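Local coordinates for protein thermoresistant glucokinase (Janibacter sp. HTCC2649, PDB 4EUN) that probably catalyses the ATP-dependent phosphorylation of gluconate to 6-phosphogluconate, as a gluconokinase of the P-loop kinase family, at residues H31-G36 with I106-L111; T71-I76 with G147-A152; D82-L87 with R113-V118; H130-A135 with S157-L162; E136-R141 with L174-P179. All coordinates share one frame; numbering follows the deposited sequence. Where two conformers were deposited one is given.

Interaction 1: H31-G36 with I106-L111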
# COMPACT_ATOMS: atom_id res chain seq x y z
N HIS A 31 -4.62 -1.17 15.48
CA HIS A 31 -3.83 -1.85 14.47
C HIS A 31 -4.66 -2.93 13.83
O HIS A 31 -5.08 -3.88 14.49
CB HIS A 31 -2.54 -2.38 15.10
CG HIS A 31 -1.80 -1.32 15.84
ND1 HIS A 31 -0.96 -0.43 15.21
CD2 HIS A 31 -1.84 -0.93 17.14
CE1 HIS A 31 -0.50 0.44 16.09
NE2 HIS A 31 -1.02 0.16 17.26
N VAL A 32 -4.91 -2.76 12.54
CA VAL A 32 -5.83 -3.61 11.80
C VAL A 32 -5.06 -4.37 10.75
O VAL A 32 -4.16 -3.82 10.11
CB VAL A 32 -6.94 -2.76 11.12
CG1 VAL A 32 -7.94 -3.65 10.39
CG2 VAL A 32 -7.65 -1.89 12.16
N VAL A 33 -5.40 -5.65 10.58
CA VAL A 33 -4.83 -6.45 9.50
C VAL A 33 -5.97 -6.95 8.63
O VAL A 33 -6.89 -7.59 9.13
CB VAL A 33 -4.02 -7.66 10.04
CG1 VAL A 33 -3.59 -8.57 8.89
CG2 VAL A 33 -2.79 -7.16 10.81
N VAL A 34 -5.91 -6.65 7.33
CA VAL A 34 -6.87 -7.19 6.37
C VAL A 34 -6.20 -8.40 5.77
O VAL A 34 -5.18 -8.28 5.10
CB VAL A 34 -7.21 -6.19 5.25
CG1 VAL A 34 -8.32 -6.76 4.36
CG2 VAL A 34 -7.66 -4.84 5.86
N MET A 35 -6.79 -9.56 6.00
CA MET A 35 -6.18 -10.81 5.62
C MET A 35 -7.05 -11.48 4.56
O MET A 35 -8.26 -11.50 4.68
CB MET A 35 -6.04 -11.69 6.86
CG MET A 35 -5.99 -13.17 6.60
SD MET A 35 -5.82 -14.11 8.13
CE MET A 35 -7.43 -13.91 8.91
N GLY A 36 -6.43 -11.99 3.50
CA GLY A 36 -7.17 -12.72 2.48
C GLY A 36 -6.23 -13.05 1.35
O GLY A 36 -5.16 -12.46 1.25
N ILE A 106 -2.82 -2.82 7.69
CA ILE A 106 -1.98 -3.46 6.69
C ILE A 106 -2.76 -4.56 5.99
O ILE A 106 -3.63 -5.19 6.59
CB ILE A 106 -0.68 -4.04 7.29
CG1 ILE A 106 -0.97 -5.19 8.24
CG2 ILE A 106 0.12 -2.95 8.01
CD1 ILE A 106 0.29 -5.81 8.83
N THR A 107 -2.43 -4.80 4.73
CA THR A 107 -2.99 -5.95 4.02
C THR A 107 -2.01 -7.10 4.08
O THR A 107 -0.82 -6.90 3.84
CB THR A 107 -3.23 -5.61 2.55
OG1 THR A 107 -2.05 -5.01 2.01
CG2 THR A 107 -4.37 -4.61 2.42
N CYS A 108 -2.51 -8.30 4.41
CA CYS A 108 -1.70 -9.52 4.40
C CYS A 108 -2.36 -10.59 3.55
O CYS A 108 -3.58 -10.66 3.47
CB CYS A 108 -1.58 -10.10 5.81
SG CYS A 108 -0.59 -9.15 6.95
N SER A 109 -1.55 -11.45 2.93
CA SER A 109 -2.07 -12.66 2.30
C SER A 109 -2.51 -13.66 3.37
O SER A 109 -2.75 -13.28 4.52
CB SER A 109 -1.00 -13.28 1.39
OG SER A 109 0.24 -13.34 2.07
N ALA A 110 -2.65 -14.93 3.00
CA ALA A 110 -3.21 -15.93 3.92
C ALA A 110 -2.36 -16.10 5.17
O ALA A 110 -1.13 -16.17 5.09
CB ALA A 110 -3.36 -17.25 3.22
N LEU A 111 -3.01 -16.16 6.32
CA LEU A 111 -2.28 -16.38 7.56
C LEU A 111 -2.84 -17.56 8.34
O LEU A 111 -4.07 -17.75 8.44
CB LEU A 111 -2.39 -15.16 8.45
CG LEU A 111 -1.92 -13.84 7.86
CD1 LEU A 111 -2.32 -12.72 8.80
CD2 LEU A 111 -0.43 -13.88 7.65

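Interaction 2: T71-I76 with G147-A152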
# COMPACT_ATOMS: atom_id res chain seq x y z
N THR A 71 10.30 -16.10 -5.38
CA THR A 71 10.00 -17.53 -5.19
C THR A 71 8.50 -17.77 -5.37
O THR A 71 8.10 -18.69 -6.08
CB THR A 71 10.45 -17.99 -3.80
OG1 THR A 71 11.88 -17.88 -3.72
CG2 THR A 71 10.06 -19.44 -3.55
N MET A 72 7.68 -16.93 -4.75
CA MET A 72 6.24 -17.04 -4.89
C MET A 72 5.80 -16.75 -6.31
O MET A 72 4.87 -17.38 -6.81
CB MET A 72 5.51 -16.13 -3.91
CG MET A 72 5.69 -16.54 -2.48
SD MET A 72 4.65 -15.55 -1.39
CE MET A 72 5.58 -14.02 -1.34
N GLN A 73 6.45 -15.80 -6.97
CA GLN A 73 6.06 -15.48 -8.34
C GLN A 73 6.29 -16.63 -9.32
O GLN A 73 5.66 -16.68 -10.38
CB GLN A 73 6.74 -14.21 -8.84
CG GLN A 73 6.15 -12.96 -8.21
CD GLN A 73 6.79 -11.70 -8.75
OE1 GLN A 73 8.00 -11.66 -8.96
NE2 GLN A 73 5.97 -10.68 -8.99
N ARG A 74 7.21 -17.53 -8.98
CA ARG A 74 7.42 -18.72 -9.81
C ARG A 74 6.44 -19.84 -9.46
O ARG A 74 6.43 -20.88 -10.11
CB ARG A 74 8.87 -19.23 -9.71
CG ARG A 74 9.88 -18.24 -10.27
CD ARG A 74 11.26 -18.84 -10.50
NE ARG A 74 11.77 -19.52 -9.32
CZ ARG A 74 12.35 -18.92 -8.29
NH1 ARG A 74 12.51 -17.60 -8.29
NH2 ARG A 74 12.78 -19.63 -7.26
N GLY A 75 5.61 -19.61 -8.44
CA GLY A 75 4.58 -20.56 -8.07
C GLY A 75 4.94 -21.47 -6.92
O GLY A 75 4.25 -22.47 -6.67
N ILE A 76 6.02 -21.15 -6.21
CA ILE A 76 6.44 -21.98 -5.09
C ILE A 76 5.92 -21.37 -3.80
O ILE A 76 6.24 -20.23 -3.49
CB ILE A 76 7.97 -22.04 -4.97
CG1 ILE A 76 8.60 -22.63 -6.24
CG2 ILE A 76 8.38 -22.82 -3.75
CD1 ILE A 76 9.47 -21.64 -6.94
N GLY A 147 -2.76 -8.28 -15.78
CA GLY A 147 -1.55 -8.59 -15.05
C GLY A 147 -1.85 -9.29 -13.75
O GLY A 147 -2.91 -9.09 -13.15
N HIS A 148 -0.92 -10.13 -13.31
CA HIS A 148 -0.98 -10.66 -11.96
C HIS A 148 0.38 -10.56 -11.29
O HIS A 148 1.41 -10.91 -11.88
CB HIS A 148 -1.48 -12.11 -11.95
CG HIS A 148 -2.89 -12.25 -12.45
ND1 HIS A 148 -3.20 -12.86 -13.64
CD2 HIS A 148 -4.06 -11.83 -11.92
CE1 HIS A 148 -4.51 -12.83 -13.82
NE2 HIS A 148 -5.06 -12.21 -12.79
N PHE A 149 0.36 -10.08 -10.06
CA PHE A 149 1.57 -10.00 -9.26
C PHE A 149 1.98 -11.41 -8.83
O PHE A 149 3.17 -11.75 -8.80
CB PHE A 149 1.29 -9.08 -8.06
CG PHE A 149 2.40 -9.04 -7.07
CD1 PHE A 149 3.70 -8.75 -7.46
CD2 PHE A 149 2.13 -9.27 -5.72
CE1 PHE A 149 4.73 -8.73 -6.53
CE2 PHE A 149 3.15 -9.22 -4.78
CZ PHE A 149 4.45 -8.95 -5.19
N MET A 150 0.98 -12.24 -8.54
CA MET A 150 1.22 -13.63 -8.13
C MET A 150 0.49 -14.59 -9.06
O MET A 150 -0.59 -14.26 -9.57
CB MET A 150 0.75 -13.85 -6.69
CG MET A 150 1.62 -13.15 -5.66
SD MET A 150 3.22 -13.96 -5.55
CE MET A 150 4.30 -12.61 -5.11
N PRO A 151 1.05 -15.78 -9.27
CA PRO A 151 0.42 -16.71 -10.22
C PRO A 151 -0.86 -17.30 -9.66
O PRO A 151 -0.96 -17.51 -8.45
CB PRO A 151 1.47 -17.82 -10.39
CG PRO A 151 2.38 -17.69 -9.19
CD PRO A 151 2.38 -16.24 -8.83
N ALA A 152 -1.83 -17.54 -10.53
CA ALA A 152 -3.10 -18.14 -10.14
C ALA A 152 -2.92 -19.48 -9.46
O ALA A 152 -3.75 -19.88 -8.65
CB ALA A 152 -4.00 -18.27 -11.36

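Interaction 3: D82-L87 with R113-V118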
# COMPACT_ATOMS: atom_id res chain seq x y z
N ASP A 82 10.10 -19.67 6.08
CA ASP A 82 10.28 -18.51 5.20
C ASP A 82 9.57 -17.30 5.76
O ASP A 82 10.00 -16.16 5.57
CB ASP A 82 9.72 -18.79 3.81
CG ASP A 82 10.46 -19.89 3.08
OD1 ASP A 82 11.69 -20.02 3.27
OD2 ASP A 82 9.80 -20.63 2.31
N ARG A 83 8.46 -17.55 6.45
CA ARG A 83 7.56 -16.47 6.85
C ARG A 83 7.84 -15.86 8.21
O ARG A 83 7.44 -14.71 8.44
CB ARG A 83 6.09 -16.92 6.79
CG ARG A 83 5.58 -17.19 5.37
CD ARG A 83 4.15 -17.71 5.40
NE ARG A 83 3.63 -17.97 4.05
CZ ARG A 83 3.10 -19.13 3.66
NH1 ARG A 83 3.04 -20.15 4.50
NH2 ARG A 83 2.66 -19.27 2.42
N TRP A 84 8.49 -16.59 9.11
CA TRP A 84 8.71 -16.06 10.47
C TRP A 84 9.41 -14.69 10.50
O TRP A 84 8.94 -13.79 11.20
CB TRP A 84 9.43 -17.05 11.41
CG TRP A 84 8.74 -18.38 11.65
CD1 TRP A 84 9.30 -19.62 11.52
CD2 TRP A 84 7.38 -18.59 12.07
NE1 TRP A 84 8.38 -20.59 11.84
CE2 TRP A 84 7.19 -19.99 12.18
CE3 TRP A 84 6.31 -17.75 12.37
CZ2 TRP A 84 5.98 -20.56 12.57
CZ3 TRP A 84 5.10 -18.32 12.76
CH2 TRP A 84 4.95 -19.70 12.85
N PRO A 85 10.54 -14.52 9.76
CA PRO A 85 11.19 -13.20 9.84
C PRO A 85 10.30 -12.08 9.29
O PRO A 85 10.34 -10.98 9.82
CB PRO A 85 12.44 -13.37 8.97
CG PRO A 85 12.73 -14.85 9.02
CD PRO A 85 11.37 -15.48 9.01
N TRP A 86 9.52 -12.38 8.26
CA TRP A 86 8.57 -11.44 7.67
C TRP A 86 7.50 -11.02 8.68
O TRP A 86 7.24 -9.84 8.88
CB TRP A 86 7.95 -12.07 6.42
CG TRP A 86 6.77 -11.34 5.83
CD1 TRP A 86 6.76 -10.08 5.29
CD2 TRP A 86 5.44 -11.85 5.66
NE1 TRP A 86 5.51 -9.78 4.83
CE2 TRP A 86 4.68 -10.84 5.03
CE3 TRP A 86 4.82 -13.06 5.98
CZ2 TRP A 86 3.33 -11.01 4.72
CZ3 TRP A 86 3.48 -13.23 5.67
CH2 TRP A 86 2.74 -12.21 5.05
N LEU A 87 6.87 -12.00 9.31
CA LEU A 87 5.88 -11.75 10.34
C LEU A 87 6.45 -10.94 11.51
O LEU A 87 5.78 -10.05 12.04
CB LEU A 87 5.30 -13.07 10.83
CG LEU A 87 4.51 -13.79 9.75
CD1 LEU A 87 4.35 -15.25 10.13
CD2 LEU A 87 3.13 -13.16 9.57
N ARG A 113 -3.19 -19.36 12.13
CA ARG A 113 -3.34 -18.88 13.51
C ARG A 113 -2.00 -18.54 14.16
O ARG A 113 -1.86 -17.47 14.76
CB ARG A 113 -4.05 -19.94 14.36
CG ARG A 113 -3.89 -19.72 15.87
CD ARG A 113 -4.76 -18.58 16.31
NE ARG A 113 -4.40 -18.06 17.64
CZ ARG A 113 -5.20 -18.07 18.69
NH1 ARG A 113 -6.43 -18.57 18.59
NH2 ARG A 113 -4.79 -17.56 19.84
N THR A 114 -1.02 -19.43 14.04
CA THR A 114 0.32 -19.17 14.59
C THR A 114 0.96 -17.90 14.02
O THR A 114 1.73 -17.23 14.71
CB THR A 114 1.28 -20.34 14.37
OG1 THR A 114 1.33 -20.65 12.97
CG2 THR A 114 0.84 -21.56 15.15
N TYR A 115 0.67 -17.58 12.75
CA TYR A 115 1.20 -16.36 12.15
C TYR A 115 0.57 -15.14 12.82
O TYR A 115 1.26 -14.14 13.08
CB TYR A 115 0.90 -16.27 10.65
CG TYR A 115 1.48 -17.37 9.78
CD1 TYR A 115 2.33 -18.34 10.31
CD2 TYR A 115 1.18 -17.42 8.43
CE1 TYR A 115 2.85 -19.35 9.50
CE2 TYR A 115 1.69 -18.42 7.62
CZ TYR A 115 2.53 -19.37 8.16
OH TYR A 115 3.04 -20.37 7.34
N ARG A 116 -0.73 -15.21 13.05
CA ARG A 116 -1.43 -14.12 13.72
C ARG A 116 -0.92 -13.95 15.15
O ARG A 116 -0.85 -12.82 15.64
CB ARG A 116 -2.95 -14.31 13.66
CG ARG A 116 -3.46 -14.38 12.22
CD ARG A 116 -4.98 -14.35 12.10
NE ARG A 116 -5.65 -15.53 12.66
CZ ARG A 116 -6.03 -16.60 11.97
NH1 ARG A 116 -5.76 -16.70 10.68
NH2 ARG A 116 -6.66 -17.58 12.58
N ASP A 117 -0.54 -15.05 15.81
CA ASP A 117 0.08 -14.96 17.13
C ASP A 117 1.35 -14.10 17.10
O ASP A 117 1.58 -13.26 17.99
CB ASP A 117 0.43 -16.35 17.68
CG ASP A 117 -0.79 -17.18 18.04
OD1 ASP A 117 -1.88 -16.61 18.26
OD2 ASP A 117 -0.66 -18.43 18.12
N VAL A 118 2.17 -14.29 16.07
CA VAL A 118 3.40 -13.51 15.93
C VAL A 118 3.10 -12.02 15.71
O VAL A 118 3.73 -11.16 16.32
CB VAL A 118 4.29 -14.04 14.79
CG1 VAL A 118 5.51 -13.15 14.59
CG2 VAL A 118 4.72 -15.47 15.07

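Interaction 4: H130-A135 with S157-L162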
# COMPACT_ATOMS: atom_id res chain seq x y z
N HIS A 130 -11.09 -10.45 7.89
CA HIS A 130 -10.82 -11.62 7.06
C HIS A 130 -11.69 -11.57 5.80
O HIS A 130 -12.88 -11.85 5.85
CB HIS A 130 -11.08 -12.89 7.86
CG HIS A 130 -10.97 -14.16 7.07
ND1 HIS A 130 -11.44 -15.36 7.55
CD2 HIS A 130 -10.43 -14.42 5.86
CE1 HIS A 130 -11.22 -16.30 6.66
NE2 HIS A 130 -10.61 -15.76 5.62
N LEU A 131 -11.08 -11.19 4.68
CA LEU A 131 -11.78 -11.02 3.41
C LEU A 131 -11.69 -12.33 2.65
O LEU A 131 -10.60 -12.81 2.33
CB LEU A 131 -11.14 -9.89 2.61
CG LEU A 131 -11.80 -9.40 1.32
CD1 LEU A 131 -13.15 -8.77 1.59
CD2 LEU A 131 -10.89 -8.39 0.68
N ASP A 132 -12.84 -12.94 2.37
CA ASP A 132 -12.81 -14.26 1.78
C ASP A 132 -14.12 -14.61 1.10
O ASP A 132 -15.12 -13.89 1.22
CB ASP A 132 -12.47 -15.27 2.86
CG ASP A 132 -11.67 -16.43 2.35
OD1 ASP A 132 -11.70 -16.69 1.13
OD2 ASP A 132 -10.99 -17.08 3.16
N GLY A 133 -14.11 -15.72 0.39
CA GLY A 133 -15.29 -16.17 -0.32
C GLY A 133 -14.97 -17.45 -1.05
O GLY A 133 -13.88 -18.00 -0.90
N PRO A 134 -15.93 -17.96 -1.83
CA PRO A 134 -15.72 -19.20 -2.56
C PRO A 134 -14.56 -19.08 -3.54
O PRO A 134 -14.42 -18.06 -4.21
CB PRO A 134 -17.03 -19.39 -3.33
CG PRO A 134 -18.04 -18.59 -2.56
CD PRO A 134 -17.27 -17.39 -2.06
N ALA A 135 -13.75 -20.12 -3.63
CA ALA A 135 -12.63 -20.15 -4.57
C ALA A 135 -13.02 -19.76 -6.01
O ALA A 135 -12.26 -19.08 -6.70
CB ALA A 135 -11.94 -21.51 -4.56
N SER A 157 -2.87 -23.41 -2.57
CA SER A 157 -2.02 -23.44 -1.37
C SER A 157 -2.36 -22.32 -0.39
O SER A 157 -2.29 -22.50 0.82
CB SER A 157 -0.53 -23.37 -1.74
OG SER A 157 -0.18 -22.13 -2.31
N GLN A 158 -2.74 -21.16 -0.92
CA GLN A 158 -3.13 -20.04 -0.07
C GLN A 158 -4.42 -20.35 0.69
O GLN A 158 -4.54 -20.05 1.87
CB GLN A 158 -3.27 -18.76 -0.91
CG GLN A 158 -1.94 -18.12 -1.24
CD GLN A 158 -1.50 -17.16 -0.15
OE1 GLN A 158 -2.17 -16.17 0.11
NE2 GLN A 158 -0.40 -17.49 0.52
N LEU A 159 -5.38 -20.97 0.01
CA LEU A 159 -6.65 -21.29 0.65
C LEU A 159 -6.44 -22.36 1.73
O LEU A 159 -7.18 -22.42 2.70
CB LEU A 159 -7.68 -21.74 -0.37
CG LEU A 159 -8.10 -20.66 -1.36
CD1 LEU A 159 -8.98 -21.26 -2.45
CD2 LEU A 159 -8.84 -19.53 -0.66
N ALA A 160 -5.41 -23.18 1.56
CA ALA A 160 -5.04 -24.15 2.58
C ALA A 160 -4.36 -23.50 3.80
O ALA A 160 -4.47 -24.00 4.91
CB ALA A 160 -4.16 -25.23 1.99
N THR A 161 -3.67 -22.38 3.57
CA THR A 161 -2.91 -21.68 4.61
C THR A 161 -3.80 -20.78 5.46
O THR A 161 -3.53 -20.53 6.64
CB THR A 161 -1.77 -20.84 3.97
OG1 THR A 161 -0.86 -21.72 3.29
CG2 THR A 161 -1.01 -20.02 5.01
N LEU A 162 -4.88 -20.30 4.85
CA LEU A 162 -5.79 -19.35 5.48
C LEU A 162 -6.67 -20.06 6.52
O LEU A 162 -7.71 -20.63 6.18
CB LEU A 162 -6.65 -18.68 4.40
CG LEU A 162 -7.47 -17.45 4.79
CD1 LEU A 162 -6.64 -16.59 5.65
CD2 LEU A 162 -7.89 -16.67 3.57

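Interaction 5: E136-R141 with L174-P179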
# COMPACT_ATOMS: atom_id res chain seq x y z
N GLU A 136 -14.19 -20.20 -6.45
CA GLU A 136 -14.62 -19.95 -7.82
C GLU A 136 -14.84 -18.46 -8.09
O GLU A 136 -14.60 -17.98 -9.20
CB GLU A 136 -15.88 -20.76 -8.17
CG GLU A 136 -16.32 -20.63 -9.62
CD GLU A 136 -15.26 -21.06 -10.61
OE1 GLU A 136 -15.26 -20.54 -11.75
OE2 GLU A 136 -14.42 -21.92 -10.27
N VAL A 137 -15.28 -17.73 -7.07
CA VAL A 137 -15.49 -16.28 -7.20
C VAL A 137 -14.15 -15.57 -7.24
O VAL A 137 -13.96 -14.63 -8.01
CB VAL A 137 -16.34 -15.71 -6.05
CG1 VAL A 137 -16.47 -14.18 -6.18
CG2 VAL A 137 -17.71 -16.36 -6.04
N ILE A 138 -13.22 -16.03 -6.41
CA ILE A 138 -11.87 -15.47 -6.40
C ILE A 138 -11.21 -15.67 -7.75
O ILE A 138 -10.64 -14.74 -8.32
CB ILE A 138 -11.00 -16.09 -5.27
CG1 ILE A 138 -11.62 -15.76 -3.91
CG2 ILE A 138 -9.57 -15.56 -5.35
CD1 ILE A 138 -11.02 -16.52 -2.74
N LYS A 139 -11.29 -16.89 -8.28
CA LYS A 139 -10.73 -17.19 -9.60
C LYS A 139 -11.35 -16.33 -10.71
O LYS A 139 -10.65 -15.91 -11.63
CB LYS A 139 -10.90 -18.68 -9.94
CG LYS A 139 -9.95 -19.57 -9.16
CD LYS A 139 -9.97 -21.02 -9.64
CE LYS A 139 -11.12 -21.80 -9.02
NZ LYS A 139 -10.90 -23.28 -9.06
N GLY A 140 -12.65 -16.08 -10.61
CA GLY A 140 -13.33 -15.24 -11.58
C GLY A 140 -12.86 -13.80 -11.52
O GLY A 140 -12.75 -13.13 -12.55
N ARG A 141 -12.58 -13.31 -10.31
CA ARG A 141 -12.05 -11.95 -10.15
C ARG A 141 -10.69 -11.83 -10.84
O ARG A 141 -10.44 -10.88 -11.57
CB ARG A 141 -11.92 -11.59 -8.66
CG ARG A 141 -13.25 -11.36 -7.94
CD ARG A 141 -13.05 -11.16 -6.43
NE ARG A 141 -12.23 -9.99 -6.13
CZ ARG A 141 -12.71 -8.76 -5.93
NH1 ARG A 141 -14.02 -8.55 -5.99
NH2 ARG A 141 -11.89 -7.75 -5.67
N LEU A 174 -15.40 -10.82 6.16
CA LEU A 174 -16.01 -9.98 5.13
C LEU A 174 -16.16 -10.82 3.87
O LEU A 174 -15.16 -11.24 3.26
CB LEU A 174 -15.14 -8.76 4.84
CG LEU A 174 -14.77 -7.80 5.99
CD1 LEU A 174 -13.78 -6.72 5.54
CD2 LEU A 174 -16.01 -7.17 6.59
N ASP A 175 -17.41 -11.08 3.47
CA ASP A 175 -17.68 -11.89 2.29
C ASP A 175 -17.44 -11.07 1.03
O ASP A 175 -18.16 -10.10 0.77
CB ASP A 175 -19.13 -12.41 2.33
CG ASP A 175 -19.43 -13.42 1.24
OD1 ASP A 175 -18.82 -13.37 0.16
OD2 ASP A 175 -20.31 -14.27 1.48
N LEU A 176 -16.42 -11.45 0.25
CA LEU A 176 -15.98 -10.64 -0.89
C LEU A 176 -16.98 -10.62 -2.05
O LEU A 176 -16.78 -9.91 -3.04
CB LEU A 176 -14.60 -11.09 -1.39
CG LEU A 176 -14.37 -12.55 -1.77
CD1 LEU A 176 -14.93 -12.89 -3.14
CD2 LEU A 176 -12.88 -12.85 -1.72
N ARG A 177 -18.05 -11.40 -1.93
CA ARG A 177 -19.12 -11.35 -2.91
C ARG A 177 -19.95 -10.07 -2.73
O ARG A 177 -20.69 -9.69 -3.64
CB ARG A 177 -20.02 -12.58 -2.79
CG ARG A 177 -19.34 -13.84 -3.30
CD ARG A 177 -20.15 -15.08 -2.99
NE ARG A 177 -20.14 -15.39 -1.57
CZ ARG A 177 -20.65 -16.50 -1.04
NH1 ARG A 177 -21.21 -17.41 -1.83
NH2 ARG A 177 -20.60 -16.70 0.26
N GLN A 178 -19.82 -9.43 -1.58
CA GLN A 178 -20.57 -8.21 -1.30
C GLN A 178 -19.84 -7.01 -1.87
O GLN A 178 -18.62 -7.04 -2.04
CB GLN A 178 -20.84 -8.04 0.20
CG GLN A 178 -21.79 -9.10 0.76
CD GLN A 178 -21.90 -9.07 2.27
OE1 GLN A 178 -21.45 -8.14 2.93
NE2 GLN A 178 -22.52 -10.11 2.84
N PRO A 179 -20.58 -5.94 -2.19
CA PRO A 179 -19.87 -4.77 -2.72
C PRO A 179 -18.95 -4.15 -1.67
O PRO A 179 -19.31 -4.09 -0.49
CB PRO A 179 -21.00 -3.81 -3.12
CG PRO A 179 -22.22 -4.29 -2.40
CD PRO A 179 -22.05 -5.76 -2.19
O HOH W 1 -16.59 -10.19 -6.27

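Interaction 1: H31-G36 with I106-L111
Val33, Val34 and Met35 stand beside Ile106, Thr107 and Cys108 in a parallel pairing, joining strands 31-35 and 104-108 at the centre of the parallel sheet of a P-loop kinase fold. Four backbone hydrogen bonds alternate between the strands: Ile106 N to Val32 O, Val34 N to Ile106 O, Cys108 N to Val34 O (2.8 Å, 174° at the hydrogen) and, longer, Gly36 N to Cys108 O at 3.1 Å. CA-H...O contacts fill the gaps, and the last, Ser109 CA to Gly36 O, lies where the probable Walker A loop begins. Thr107 lies on the sheet face of Val34, its hydroxyl bonded to Glu59. The apolar contacts lie on the other face. There the bent chain of Met35, in one of its two modelled conformers, crosses Leu111 at a slant, SD nearest CB. Val33 and Ile106 run side by side, CG2 against CG1, while Val33 CG1, anti to its own nitrogen (chi1 173°), reaches Cys108 SG at 3.6 Å.

Interaction 2: T71-I76 with G147-A152
With chi1 at -74° and the chain extended beyond CG, Gln73 carries its amide from the last turn of helix 66-73 across to Phe149, while Met150, turned at chi2 (-71°) and again at chi3, bends so that its methyl reaches both the Gln73 chain and the Phe149 ring. The amide NE2 donates to Phe149 O at 3.0 Å, lying in the carbonyl plane on a lone pair, and the acceptor sits close to the plane of the amide itself. That nitrogen also passes 3.3 Å from Phe149 CD1, with amide and ring planes 65° apart. Here the helix ends in a Schellman motif with Gly75 at positive phi. Pro151, from the loop between helices 135-142 and 155-161, lies against this turn, CD 3.4 Å from Met72 O and CG 3.8 Å from Gly75 CA. Met150 SD lies 3.6 Å from Met72 CB, and its CE touches Gln73 CG while resting over one face of the Phe149 ring, near the rim. Val102 of the second subunit packs on Gln73.

Interaction 3: D82-L87 with R113-V118
Tyr115 is wedged among Arg83, Trp84 and Leu87, and this is the close-packed part of the contact between helices 80-99 and 113-119, whose axes over these segments approach to 9.9 Å and cross at -30°. Leu87 CD1 lies 3.6 Å from Tyr115 CG, and Arg83 CD comes within 3.4 Å of Tyr115 CE2. Trp84 meets the same ring in an offset edge-to-face stack: the tyrosine turns its edge to the face of the indole six-membered ring, the planes at 87°. Val118 packs as closely, CG2 3.7 Å from Trp84 CZ3 and CG1 near Leu87 CB. On the solvent side the exposed Thr114 meets the indole edge at CH2 chiefly through OG1. Polar bonding is confined to the buried end, where Arg83, its chain extended from CG to NE, donates NH1 to Tyr115 OH at 2.8 Å, the oxygen tilted 16° from the guanidinium plane. Since that hydroxyl is also hydrogen-bonded to Asp80, the phenol links a cation to a carboxylate, which would probably polarise it and fix the ring's position.

Interaction 4: H130-A135 with S157-L162
Leu162, the first residue to leave helical geometry after helix 155-161, directs its side chain at His130 and Asp132 on strand 127-132. From CB the chain runs to CG, placed anti to the backbone nitrogen (chi1 -167°); CG itself lies 3.7 Å from His130 NE2. There it divides: CD1 stays near His130 NE2 (4.1 Å) and faces Met35, and CD2 lies alongside the His130-Asp132 link, 3.5 Å from His130 NE2 and 3.2 Å from Asp132 OD2. These two polar atoms are themselves joined by a His-carboxylate hydrogen bond of 2.8 Å, bent to 143° at the hydrogen and made on the anti side of OD2. The other oxygen, OD1, accepts from Gly133 N, so both carboxylate oxygens are engaged while the leucine methyl abuts the link. A second, outer contact sets Leu159 CD1 3.6 Å from Ala135 CB. The interaction thus ties the C-terminal end of helix 155-161 to the end of strand 127-132, which lies between strands 31-35 and 171-175, and to the first turn of helix 135-142.

Interaction 5: E136-R141 with L174-P179
The guanidinium of Arg141 takes a water at its edge, in plane, and this water bridges to Leu176 across the contact: it accepts from Arg141 NH1 at 3.1 Å and donates to Leu176 O at 3.2 Å. Arg141 NE is bonded to Gly39 O of the probable Walker A loop, and a sulfate, probably from the crystallisation medium, lies about 5 Å from the side chain, consistent with an anion-binding pocket. The other guanidinium, of Arg177, meets Asp175 edge-on, gripping it side-on: NE bonds the syn lone pair of OD1 at 3.0 Å and NH2 reaches OD2 at 2.7 Å. OD1 also accepts from Arg177 N in an Asx turn, which fixes the carboxylate within the type I turn from Asp175 to Gln178. Held in this way, the aliphatic part of Arg177 lies across Val137, Arg177 CG 4.1 Å from Val137 CG2. Between the two arginines Leu176 fills the middle of the contact; its CG is set between backbone nitrogen and carbonyl carbon (chi1 55°), sending CD1 past Val137 CG1 at 3.6 Å and CD2 to Ile138 CG1 at 3.9 Å. The contact packs one side of helix 135-142 against the turn that leaves strand 171-175, outermost in this chain's sheet, for helix 180-191, while Leu176 also touches Leu131 of the neighbouring strand 127-132.

Overall arrangement
Interactions 1, 4 and 5 share the parallel sheet: strand 104-108 pairs with 31-35, which neighbours 127-132, and 171-175 follows, outermost in this chain's sheet. Interaction 1 sits about 1 Å from the chain centre; interactions 3 and 4 touch it, each about 12 Å away between centres. Interactions 4 and 5 adjoin through their strands, whereas 3 and 5, about 26 Å apart, lie on opposite sides of the chain's centre. Along the sequence 3 crosses 1, 4 crosses 5, and 2 crosses 1, 4 and 5 while enclosing 3. Interaction 2, about 18 Å from interaction 1, touches none of the others. Contacts 1, 4 and 5 thus group around the probable Walker A loop.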